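Local structure of Glucose/sorbosone dehydrogenases (Escherichia coli K12, 2G8S) at residues H30-T35 with R42-G47; G67-V72 with W84-E89; K299-M304 with R316-R321. The protein belongs to the glucose/sorbosone dehydrogenase family and folds as a beta-propeller of six antiparallel sheets, with a bound calcium ion. One frame throughout, in Å; residues are numbered along the deposited sequence. Where two conformers were deposited one is given.

The three contacts follow one another along the chain, each within a different antiparallel sheet of the propeller. Interaction 1 pairs the two middle strands of its sheet and interaction 3 the last two strands of its sheet, 300-307 and 310-317; both are hairpins toward the periphery, their centres about 19 and 18 Å from the centre of the chain. Interaction 2 joins the first two strands of the next sheet, its centre about 10 Å from that point. Interactions 1 and 2, with centres about 17 Å apart, touch where Thr-35 OG1 lies 2.7 Å from Leu-69 O, a probable hydrogen bond between adjacent blades. Interaction 3 lies across the centre from interaction 2, their centres about 26 Å apart. Antiparallel pairing of consecutive strands recurs in all three, as expected for propeller blades.

Interaction 1 (H30-T35 with R42-G47); sequences HGMLIT and RHWQAG
The imidazole of His-43 donates from NE2 to the backbone oxygen of His-30 at 2.7 Å, with a nearly straight N-H...O angle of 170°. The oxygen lies in the ring plane, at the ring's edge. With CG anti to the backbone N (chi1 169°), the ring reaches across to the carbonyl of His-30; the bond also settles that NE2 carries a proton.

Beyond it the hairpin strands pair antiparallel. Met-32, modelled as selenomethionine, and Trp-44 exchange two backbone bonds: Met-32 N to Trp-44 O is 2.9 Å and Trp-44 N to Met-32 O is 2.8 Å. Two residues along each strand, Ile-34 and Arg-42 do the same. Between these pairs Leu-33 faces His-43, and its CD2 sits 4.2 Å from His-43 CB. Gly-31 brings its CA to 3.3 Å from Trp-44 O, an approach suited to a residue without a side chain.

On the face shared by Met-32, Ile-34, Arg-42 and Trp-44, Ile-34 CD1 packs 4.0 Å from Trp-44 CB, the two side chains lying alongside each other. Apolar Ile-34 and Trp-44 suit this packing; Leu-13 of strand 8-17 touches Trp-44, and Leu-23 of strand 20-25 touches Met-32. A side-chain donor thus adds a bond beyond the Met-32/Trp-44 pair, satisfying the carbonyl of His-30 and probably fixing how the imidazole is turned.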
loop_
_atom_site.group_PDB
_atom_site.type_symbol
_atom_site.label_atom_id
_atom_site.label_comp_id
_atom_site.label_asym_id
_atom_site.label_seq_id
_atom_site.Cartn_x
_atom_site.Cartn_y
_atom_site.Cartn_z
ATOM N N HIS A 30 -20.829 6.497 -8.131
ATOM C CA HIS A 30 -21.078 5.118 -8.538
ATOM C C HIS A 30 -20.554 4.090 -7.526
ATOM O O HIS A 30 -20.446 2.899 -7.835
ATOM C CB HIS A 30 -20.474 4.864 -9.923
ATOM C CG HIS A 30 -21.242 5.495 -11.044
ATOM N ND1 HIS A 30 -21.154 6.837 -11.346
ATOM C CD2 HIS A 30 -22.105 4.964 -11.943
ATOM C CE1 HIS A 30 -21.934 7.108 -12.378
ATOM N NE2 HIS A 30 -22.521 5.988 -12.761
ATOM N N GLY A 31 -20.233 4.542 -6.319
ATOM C CA GLY A 31 -19.792 3.622 -5.271
ATOM C C GLY A 31 -18.308 3.348 -5.376
ATOM O O GLY A 31 -17.527 4.248 -5.704
HETATM N N MSE A 32 -17.915 2.106 -5.092
HETATM C CA MSE A 32 -16.499 1.747 -5.053
HETATM C C MSE A 32 -16.227 0.294 -5.408
HETATM O O MSE A 32 -17.114 -0.545 -5.317
HETATM C CB MSE A 32 -15.941 2.005 -3.664
HETATM C CG MSE A 32 -16.586 1.157 -2.603
HETATM SE SE MSE A 32 -15.853 1.508 -0.959
HETATM C CE MSE A 32 -16.651 3.294 -0.610
ATOM N N LEU A 33 -14.994 0.026 -5.821
ATOM C CA LEU A 33 -14.518 -1.334 -6.007
ATOM C C LEU A 33 -13.734 -1.713 -4.756
ATOM O O LEU A 33 -13.075 -0.862 -4.141
ATOM C CB LEU A 33 -13.611 -1.420 -7.232
ATOM C CG LEU A 33 -14.196 -1.050 -8.603
ATOM C CD1 LEU A 33 -13.113 -1.135 -9.660
ATOM C CD2 LEU A 33 -15.385 -1.926 -8.980
ATOM N N ILE A 34 -13.813 -2.986 -4.376
ATOM C CA ILE A 34 -13.081 -3.505 -3.227
ATOM C C ILE A 34 -12.401 -4.800 -3.633
ATOM O O ILE A 34 -13.033 -5.659 -4.247
ATOM C CB ILE A 34 -14.028 -3.800 -2.020
ATOM C CG1 ILE A 34 -14.852 -2.555 -1.657
ATOM C CG2 ILE A 34 -13.232 -4.302 -0.813
ATOM C CD1 ILE A 34 -15.992 -2.812 -0.674
ATOM N N THR A 35 -11.118 -4.932 -3.313
ATOM C CA THR A 35 -10.440 -6.211 -3.501
ATOM C C THR A 35 -10.577 -7.052 -2.246
ATOM O O THR A 35 -10.457 -6.541 -1.138
ATOM C CB THR A 35 -8.939 -6.043 -3.794
ATOM O OG1 THR A 35 -8.344 -5.194 -2.799
ATOM C CG2 THR A 35 -8.724 -5.461 -5.177
ATOM N N ARG A 42 -14.981 -6.831 -6.141
ATOM C CA ARG A 42 -16.422 -6.616 -6.041
ATOM C C ARG A 42 -16.740 -5.132 -6.053
ATOM O O ARG A 42 -15.880 -4.304 -5.773
ATOM C CB ARG A 42 -17.004 -7.299 -4.797
ATOM C CG ARG A 42 -17.060 -8.834 -4.915
ATOM C CD ARG A 42 -17.593 -9.446 -3.643
ATOM N NE ARG A 42 -17.544 -10.914 -3.603
ATOM C CZ ARG A 42 -18.615 -11.704 -3.537
ATOM N NH1 ARG A 42 -19.844 -11.185 -3.529
ATOM N NH2 ARG A 42 -18.456 -13.019 -3.466
ATOM N N HIS A 43 -17.970 -4.811 -6.429
ATOM C CA HIS A 43 -18.464 -3.438 -6.439
ATOM C C HIS A 43 -19.441 -3.254 -5.285
ATOM O O HIS A 43 -20.327 -4.098 -5.076
ATOM C CB HIS A 43 -19.163 -3.171 -7.778
ATOM C CG HIS A 43 -19.941 -1.889 -7.824
ATOM N ND1 HIS A 43 -21.302 -1.852 -8.048
ATOM C CD2 HIS A 43 -19.545 -0.600 -7.694
ATOM C CE1 HIS A 43 -21.711 -0.594 -8.056
ATOM N NE2 HIS A 43 -20.667 0.186 -7.838
ATOM N N TRP A 44 -19.263 -2.176 -4.523
ATOM C CA TRP A 44 -20.223 -1.793 -3.493
ATOM C C TRP A 44 -20.835 -0.441 -3.838
ATOM O O TRP A 44 -20.129 0.464 -4.275
ATOM C CB TRP A 44 -19.561 -1.722 -2.109
ATOM C CG TRP A 44 -20.564 -1.401 -1.039
ATOM C CD1 TRP A 44 -21.304 -2.296 -0.323
ATOM C CD2 TRP A 44 -20.971 -0.095 -0.599
ATOM N NE1 TRP A 44 -22.147 -1.631 0.541
ATOM C CE2 TRP A 44 -21.962 -0.283 0.392
ATOM C CE3 TRP A 44 -20.592 1.212 -0.940
ATOM C CZ2 TRP A 44 -22.579 0.786 1.048
ATOM C CZ3 TRP A 44 -21.215 2.277 -0.292
ATOM C CH2 TRP A 44 -22.197 2.052 0.691
ATOM N N GLN A 45 -22.141 -0.309 -3.627
ATOM C CA GLN A 45 -22.817 0.974 -3.818
ATOM C C GLN A 45 -23.993 1.113 -2.864
ATOM O O GLN A 45 -24.739 0.157 -2.643
ATOM C CB GLN A 45 -23.291 1.140 -5.263
ATOM C CG GLN A 45 -23.844 2.533 -5.564
ATOM C CD GLN A 45 -24.110 2.750 -7.041
ATOM O OE1 GLN A 45 -23.336 2.316 -7.893
ATOM N NE2 GLN A 45 -25.204 3.439 -7.352
ATOM N N ALA A 46 -24.156 2.315 -2.314
ATOM C CA ALA A 46 -25.237 2.601 -1.372
ATOM C C ALA A 46 -26.589 2.199 -1.967
ATOM O O ALA A 46 -26.900 2.565 -3.100
ATOM C CB ALA A 46 -25.238 4.080 -1.008
ATOM N N GLY A 47 -27.363 1.420 -1.216
ATOM C CA GLY A 47 -28.684 0.997 -1.673
ATOM C C GLY A 47 -28.683 -0.263 -2.516
ATOM O O GLY A 47 -29.742 -0.876 -2.714
#

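Interaction 2 (G67-V72 with W84-E89); sequences GLLDVV and WLSYSE
Ser-86 opposes two residues at once, Leu-69 and Asp-70, which makes a classic beta bulge in strand 68-73 and shifts the register by one. Its carbonyl O accepts from Leu-69 N at 2.8 Å, while its hydroxyl OG accepts from Asp-70 N at 3.0 Å; Ser-86 N in turn donates to Asp-70 O. The hydroxyl can do this because chi1 of 65° places OG between the backbone N and the carbonyl carbon. OG also bonds to the carbonyl of Gly-133, so that it serves as acceptor and donor together. Ser-88 acts likewise: OG takes a bent bond from Gly-67 N at 2.7 Å (131°) and pairs with the carbonyl of Trp-61. Small hydroxyl residues suit both places, since each offers an acceptor oxygen to a backbone N-H across the strands without adding bulk.

Ordinary backbone bonds flank the bulge. Ser-88 N donates to Gly-67 O on one side, and on the other Val-72 and Trp-84 exchange two bonds, Trp-84 N to Val-72 O being nearly straight at 2.8 Å and 174°.

Apolar contacts lie on the face of Leu-68, Val-71, Leu-85 and Tyr-87. Leu-85 lies alongside Val-71, its CD2 3.6 Å from Val-71 CB, and Leu-68 CD1 lies 4.2 Å from Tyr-87 CB. Tyr-87 carries its hydroxyl away to Thr-117. On the other face the Trp-84 ring meets Phe-137 edge-to-face.

The carboxylate of Asp-70 turns away to a salt bridge with Arg-134 and a bond from Leu-135 N, linking the bulge to the next blade. In this buried strand pair, serine hydroxyls thus stand in for carbonyls as acceptors for the backbone N-H groups of Asp-70, at the bulge, and Gly-67.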
loop_
_atom_site.group_PDB
_atom_site.type_symbol
_atom_site.label_atom_id
_atom_site.label_comp_id
_atom_site.label_asym_id
_atom_site.label_seq_id
_atom_site.Cartn_x
_atom_site.Cartn_y
_atom_site.Cartn_z
ATOM N N GLY A 67 -2.185 -12.645 -2.331
ATOM C CA GLY A 67 -3.508 -12.781 -2.960
ATOM C C GLY A 67 -3.763 -11.628 -3.915
ATOM O O GLY A 67 -2.843 -11.160 -4.596
ATOM N N LEU A 68 -5.016 -11.176 -3.965
ATOM C CA LEU A 68 -5.377 -9.984 -4.741
ATOM C C LEU A 68 -5.179 -8.789 -3.830
ATOM O O LEU A 68 -5.722 -8.759 -2.722
ATOM C CB LEU A 68 -6.828 -10.055 -5.218
ATOM C CG LEU A 68 -7.292 -8.890 -6.090
ATOM C CD1 LEU A 68 -6.469 -8.785 -7.378
ATOM C CD2 LEU A 68 -8.779 -9.032 -6.387
ATOM N N LEU A 69 -4.378 -7.832 -4.293
ATOM C CA LEU A 69 -3.917 -6.745 -3.435
ATOM C C LEU A 69 -4.550 -5.404 -3.821
ATOM O O LEU A 69 -5.709 -5.174 -3.487
ATOM C CB LEU A 69 -2.380 -6.713 -3.369
ATOM C CG LEU A 69 -1.758 -8.043 -2.881
ATOM C CD1 LEU A 69 -0.242 -8.005 -3.053
ATOM C CD2 LEU A 69 -2.153 -8.409 -1.446
ATOM N N ASP A 70 -3.826 -4.526 -4.509
ATOM C CA ASP A 70 -4.358 -3.176 -4.723
ATOM C C ASP A 70 -5.314 -3.088 -5.901
ATOM O O ASP A 70 -5.223 -3.869 -6.848
ATOM C CB ASP A 70 -3.229 -2.157 -4.898
ATOM C CG ASP A 70 -3.539 -0.818 -4.236
ATOM O OD1 ASP A 70 -4.697 -0.600 -3.816
ATOM O OD2 ASP A 70 -2.609 0.005 -4.119
ATOM N N VAL A 71 -6.230 -2.121 -5.833
ATOM C CA VAL A 71 -7.017 -1.724 -6.989
ATOM C C VAL A 71 -6.961 -0.205 -7.053
ATOM O O VAL A 71 -7.266 0.464 -6.064
ATOM C CB VAL A 71 -8.488 -2.223 -6.913
ATOM C CG1 VAL A 71 -9.183 -1.803 -5.611
ATOM C CG2 VAL A 71 -9.273 -1.721 -8.111
ATOM N N VAL A 72 -6.541 0.328 -8.198
ATOM C CA VAL A 72 -6.387 1.776 -8.364
ATOM C C VAL A 72 -6.869 2.185 -9.753
ATOM O O VAL A 72 -6.535 1.533 -10.736
ATOM C CB VAL A 72 -4.898 2.228 -8.162
ATOM C CG1 VAL A 72 -4.755 3.742 -8.328
ATOM C CG2 VAL A 72 -4.365 1.778 -6.798
ATOM N N TRP A 84 -6.066 -0.566 -12.523
ATOM C CA TRP A 84 -4.851 -1.323 -12.258
ATOM C C TRP A 84 -5.040 -2.220 -11.045
ATOM O O TRP A 84 -5.689 -1.825 -10.068
ATOM C CB TRP A 84 -3.682 -0.363 -11.996
ATOM C CG TRP A 84 -3.179 0.357 -13.214
ATOM C CD1 TRP A 84 -3.817 1.346 -13.925
ATOM C CD2 TRP A 84 -1.927 0.135 -13.872
ATOM N NE1 TRP A 84 -3.031 1.752 -14.986
ATOM C CE2 TRP A 84 -1.864 1.026 -14.975
ATOM C CE3 TRP A 84 -0.843 -0.728 -13.633
ATOM C CZ2 TRP A 84 -0.747 1.083 -15.831
ATOM C CZ3 TRP A 84 0.255 -0.683 -14.485
ATOM C CH2 TRP A 84 0.298 0.219 -15.569
ATOM N N LEU A 85 -4.469 -3.422 -11.103
ATOM C CA LEU A 85 -4.501 -4.353 -9.971
ATOM C C LEU A 85 -3.099 -4.875 -9.689
ATOM O O LEU A 85 -2.287 -5.046 -10.611
ATOM C CB LEU A 85 -5.408 -5.560 -10.254
ATOM C CG LEU A 85 -6.885 -5.305 -10.582
ATOM C CD1 LEU A 85 -7.583 -6.568 -11.090
ATOM C CD2 LEU A 85 -7.616 -4.768 -9.348
ATOM N N SER A 86 -2.815 -5.127 -8.413
ATOM C CA SER A 86 -1.621 -5.872 -8.055
ATOM C C SER A 86 -2.019 -7.140 -7.311
ATOM O O SER A 86 -3.085 -7.216 -6.708
ATOM C CB SER A 86 -0.676 -5.023 -7.198
ATOM O OG SER A 86 -1.249 -4.710 -5.938
ATOM N N TYR A 87 -1.157 -8.144 -7.369
ATOM C CA TYR A 87 -1.481 -9.452 -6.805
ATOM C C TYR A 87 -0.205 -10.260 -6.646
ATOM O O TYR A 87 0.817 -9.909 -7.220
ATOM C CB TYR A 87 -2.488 -10.197 -7.710
ATOM C CG TYR A 87 -2.012 -10.469 -9.130
ATOM C CD1 TYR A 87 -1.576 -11.744 -9.500
ATOM C CD2 TYR A 87 -2.035 -9.466 -10.115
ATOM C CE1 TYR A 87 -1.145 -12.012 -10.803
ATOM C CE2 TYR A 87 -1.604 -9.731 -11.429
ATOM C CZ TYR A 87 -1.155 -11.005 -11.753
ATOM O OH TYR A 87 -0.733 -11.291 -13.034
ATOM N N SER A 88 -0.260 -11.327 -5.860
ATOM C CA SER A 88 0.869 -12.260 -5.829
ATOM C C SER A 88 0.663 -13.367 -6.853
ATOM O O SER A 88 -0.461 -13.818 -7.084
ATOM C CB SER A 88 1.083 -12.827 -4.428
ATOM O OG SER A 88 -0.112 -13.336 -3.885
ATOM N N GLU A 89 1.764 -13.784 -7.466
ATOM C CA GLU A 89 1.752 -14.778 -8.536
ATOM C C GLU A 89 2.876 -15.788 -8.313
ATOM O O GLU A 89 4.018 -15.412 -8.054
ATOM C CB GLU A 89 1.950 -14.066 -9.877
ATOM C CG GLU A 89 2.007 -15.003 -11.088
ATOM C CD GLU A 89 2.517 -14.319 -12.340
ATOM O OE1 GLU A 89 3.592 -13.687 -12.282
ATOM O OE2 GLU A 89 1.855 -14.438 -13.398
#

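Interaction 3 (K299-M304 with R316-R321); sequences KDVIVM and RILTDR. With EDO (1,2-ethanediol), chain I.
Asp-300 divides its carboxylate between two donors of the other segment. OD1 takes Arg-316 NH1 at 2.9 Å in a salt bridge, using the syn lone pair, with the oxygen close to the guanidinium plane although the two flat groups stand 71° apart. OD2 accepts from Thr-319 OG1 at 2.7 Å, on its anti side. The turn about the CA-CB bond (chi1 61°) brings the carboxylate over to Arg-316 and Thr-319. A carboxylate suits the place, since its two oxygens can take one donor each, and its buried negative charge is probably compensated by the arginine.

Arg-316 has further acidic partners: NE pairs with Glu-313, and NH1 is shared with Asp-298. Ile-302 CG1 lies over one face of the guanidinium, 3.7 Å from Arg-316 CZ, so that an apolar side chain backs a group whose NE and NH1 are bonded to carboxylates.

Val-301 and Ile-317 satisfy each other's backbone: Val-301 N donates to Ile-317 O at 2.9 Å, nearly straight at 176°, and Ile-317 N donates back to Val-301 O. One water donates to Lys-299 O at 2.7 Å and to Thr-319 O, bridging the two segments at the start of the 3-10 segment 319-321. Arg-321 grips 1,2-ethanediol through NE and NH2, and NH2 also pairs with Glu-346.

Branched Val-301 and Ile-317 pack side by side, Val-301 CB 3.7 Å from Ile-317 CG1. Strand 300-307 is flanked on its other side by strand 290-295, which offers Phe-292 to Val-301, whereas Ile-317 and Leu-318 rest against Val-8 of strand 8-17, in the adjoining sheet.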
loop_
_atom_site.group_PDB
_atom_site.type_symbol
_atom_site.label_atom_id
_atom_site.label_comp_id
_atom_site.label_asym_id
_atom_site.label_seq_id
_atom_site.Cartn_x
_atom_site.Cartn_y
_atom_site.Cartn_z
ATOM N N LYS A 299 -4.838 -2.712 16.049
ATOM C CA LYS A 299 -6.268 -2.821 15.768
ATOM C C LYS A 299 -6.966 -1.472 15.919
ATOM O O LYS A 299 -7.983 -1.342 16.602
ATOM C CB LYS A 299 -6.921 -3.894 16.659
ATOM C CG LYS A 299 -6.329 -5.296 16.486
ATOM C CD LYS A 299 -7.104 -6.359 17.262
ATOM C CE LYS A 299 -6.442 -7.705 17.089
ATOM N NZ LYS A 299 -7.168 -8.780 17.820
ATOM N N ASP A 300 -6.400 -0.458 15.274
ATOM C CA ASP A 300 -6.974 0.885 15.288
ATOM C C ASP A 300 -6.366 1.742 14.181
ATOM O O ASP A 300 -5.634 1.225 13.336
ATOM C CB ASP A 300 -6.891 1.544 16.682
ATOM C CG ASP A 300 -5.464 1.727 17.210
ATOM O OD1 ASP A 300 -4.483 1.704 16.435
ATOM O OD2 ASP A 300 -5.345 1.929 18.447
ATOM N N VAL A 301 -6.718 3.024 14.172
ATOM C CA VAL A 301 -6.178 4.003 13.235
ATOM C C VAL A 301 -5.367 5.050 13.991
ATOM O O VAL A 301 -5.803 5.584 15.016
ATOM C CB VAL A 301 -7.305 4.659 12.395
ATOM C CG1 VAL A 301 -6.787 5.892 11.621
ATOM C CG2 VAL A 301 -7.914 3.620 11.444
ATOM N N ILE A 302 -4.167 5.316 13.485
ATOM C CA ILE A 302 -3.300 6.332 14.046
ATOM C C ILE A 302 -3.623 7.671 13.404
ATOM O O ILE A 302 -3.656 7.785 12.174
ATOM C CB ILE A 302 -1.819 5.991 13.811
ATOM C CG1 ILE A 302 -1.530 4.513 14.129
ATOM C CG2 ILE A 302 -0.931 6.903 14.653
ATOM C CD1 ILE A 302 -0.138 4.083 13.681
ATOM N N VAL A 303 -3.852 8.686 14.237
ATOM C CA VAL A 303 -4.128 10.032 13.757
ATOM C C VAL A 303 -2.865 10.853 13.956
ATOM O O VAL A 303 -2.368 10.959 15.082
ATOM C CB VAL A 303 -5.280 10.696 14.527
ATOM C CG1 VAL A 303 -5.620 12.040 13.896
ATOM C CG2 VAL A 303 -6.492 9.787 14.529
HETATM N N MSE A 304 -2.344 11.416 12.867
HETATM C CA MSE A 304 -1.092 12.157 12.948
HETATM C C MSE A 304 -1.228 13.554 12.386
HETATM O O MSE A 304 -2.016 13.790 11.470
HETATM C CB MSE A 304 0.017 11.405 12.218
HETATM C CG MSE A 304 0.098 9.943 12.610
HETATM SE SE MSE A 304 1.618 9.071 11.922
HETATM C CE MSE A 304 2.919 9.735 13.255
ATOM N N ARG A 316 -5.032 7.790 18.789
ATOM C CA ARG A 316 -5.646 6.658 18.097
ATOM C C ARG A 316 -7.156 6.770 18.091
ATOM O O ARG A 316 -7.755 7.318 19.028
ATOM C CB ARG A 316 -5.274 5.346 18.791
ATOM C CG ARG A 316 -3.778 5.101 18.972
ATOM C CD ARG A 316 -3.044 4.989 17.634
ATOM N NE ARG A 316 -1.623 4.700 17.814
ATOM C CZ ARG A 316 -1.064 3.502 17.665
ATOM N NH1 ARG A 316 -1.795 2.444 17.326
ATOM N NH2 ARG A 316 0.251 3.362 17.854
ATOM N N ILE A 317 -7.764 6.251 17.026
ATOM C CA ILE A 317 -9.217 6.116 16.928
ATOM C C ILE A 317 -9.576 4.681 16.520
ATOM O O ILE A 317 -8.731 3.947 16.009
ATOM C CB ILE A 317 -9.842 7.163 15.962
ATOM C CG1 ILE A 317 -9.317 6.985 14.532
ATOM C CG2 ILE A 317 -9.607 8.600 16.490
ATOM C CD1 ILE A 317 -9.996 7.879 13.483
ATOM N N LEU A 318 -10.824 4.286 16.776
ATOM C CA LEU A 318 -11.342 2.936 16.473
ATOM C C LEU A 318 -10.815 1.813 17.378
ATOM O O LEU A 318 -11.181 0.649 17.196
ATOM C CB LEU A 318 -11.145 2.567 14.989
ATOM C CG LEU A 318 -11.657 3.513 13.900
ATOM C CD1 LEU A 318 -11.384 2.944 12.523
ATOM C CD2 LEU A 318 -13.129 3.778 14.072
ATOM N N THR A 319 -9.995 2.153 18.373
ATOM C CA THR A 319 -9.424 1.131 19.252
ATOM C C THR A 319 -10.497 0.308 19.962
ATOM O O THR A 319 -10.317 -0.890 20.182
ATOM C CB THR A 319 -8.477 1.739 20.305
ATOM O OG1 THR A 319 -7.643 2.722 19.682
ATOM C CG2 THR A 319 -7.597 0.660 20.925
ATOM N N ASP A 320 -11.618 0.942 20.297
ATOM C CA ASP A 320 -12.675 0.219 21.010
ATOM C C ASP A 320 -13.406 -0.849 20.183
ATOM O O ASP A 320 -14.143 -1.667 20.743
ATOM C CB ASP A 320 -13.652 1.190 21.690
ATOM C CG ASP A 320 -14.384 2.105 20.716
ATOM O OD1 ASP A 320 -14.157 2.042 19.490
ATOM O OD2 ASP A 320 -15.207 2.923 21.200
ATOM N N ARG A 321 -13.200 -0.857 18.865
ATOM C CA ARG A 321 -13.892 -1.826 18.003
ATOM C C ARG A 321 -13.175 -3.176 17.915
ATOM O O ARG A 321 -13.770 -4.171 17.498
ATOM C CB ARG A 321 -14.113 -1.266 16.594
ATOM C CG ARG A 321 -14.910 0.040 16.565
ATOM C CD ARG A 321 -15.336 0.418 15.151
ATOM N NE ARG A 321 -16.569 -0.271 14.750
ATOM C CZ ARG A 321 -16.626 -1.307 13.918
ATOM N NH1 ARG A 321 -15.517 -1.797 13.368
ATOM N NH2 ARG A 321 -17.801 -1.851 13.615
HETATM C C1 EDO I . -20.464 0.722 14.407
HETATM O O1 EDO I . -20.291 -0.631 14.855
HETATM C C2 EDO I . -20.080 1.689 15.516
HETATM O O2 EDO I . -18.727 1.423 15.925
HETATM O O HOH W 1 -8.569 -2.432 19.006
#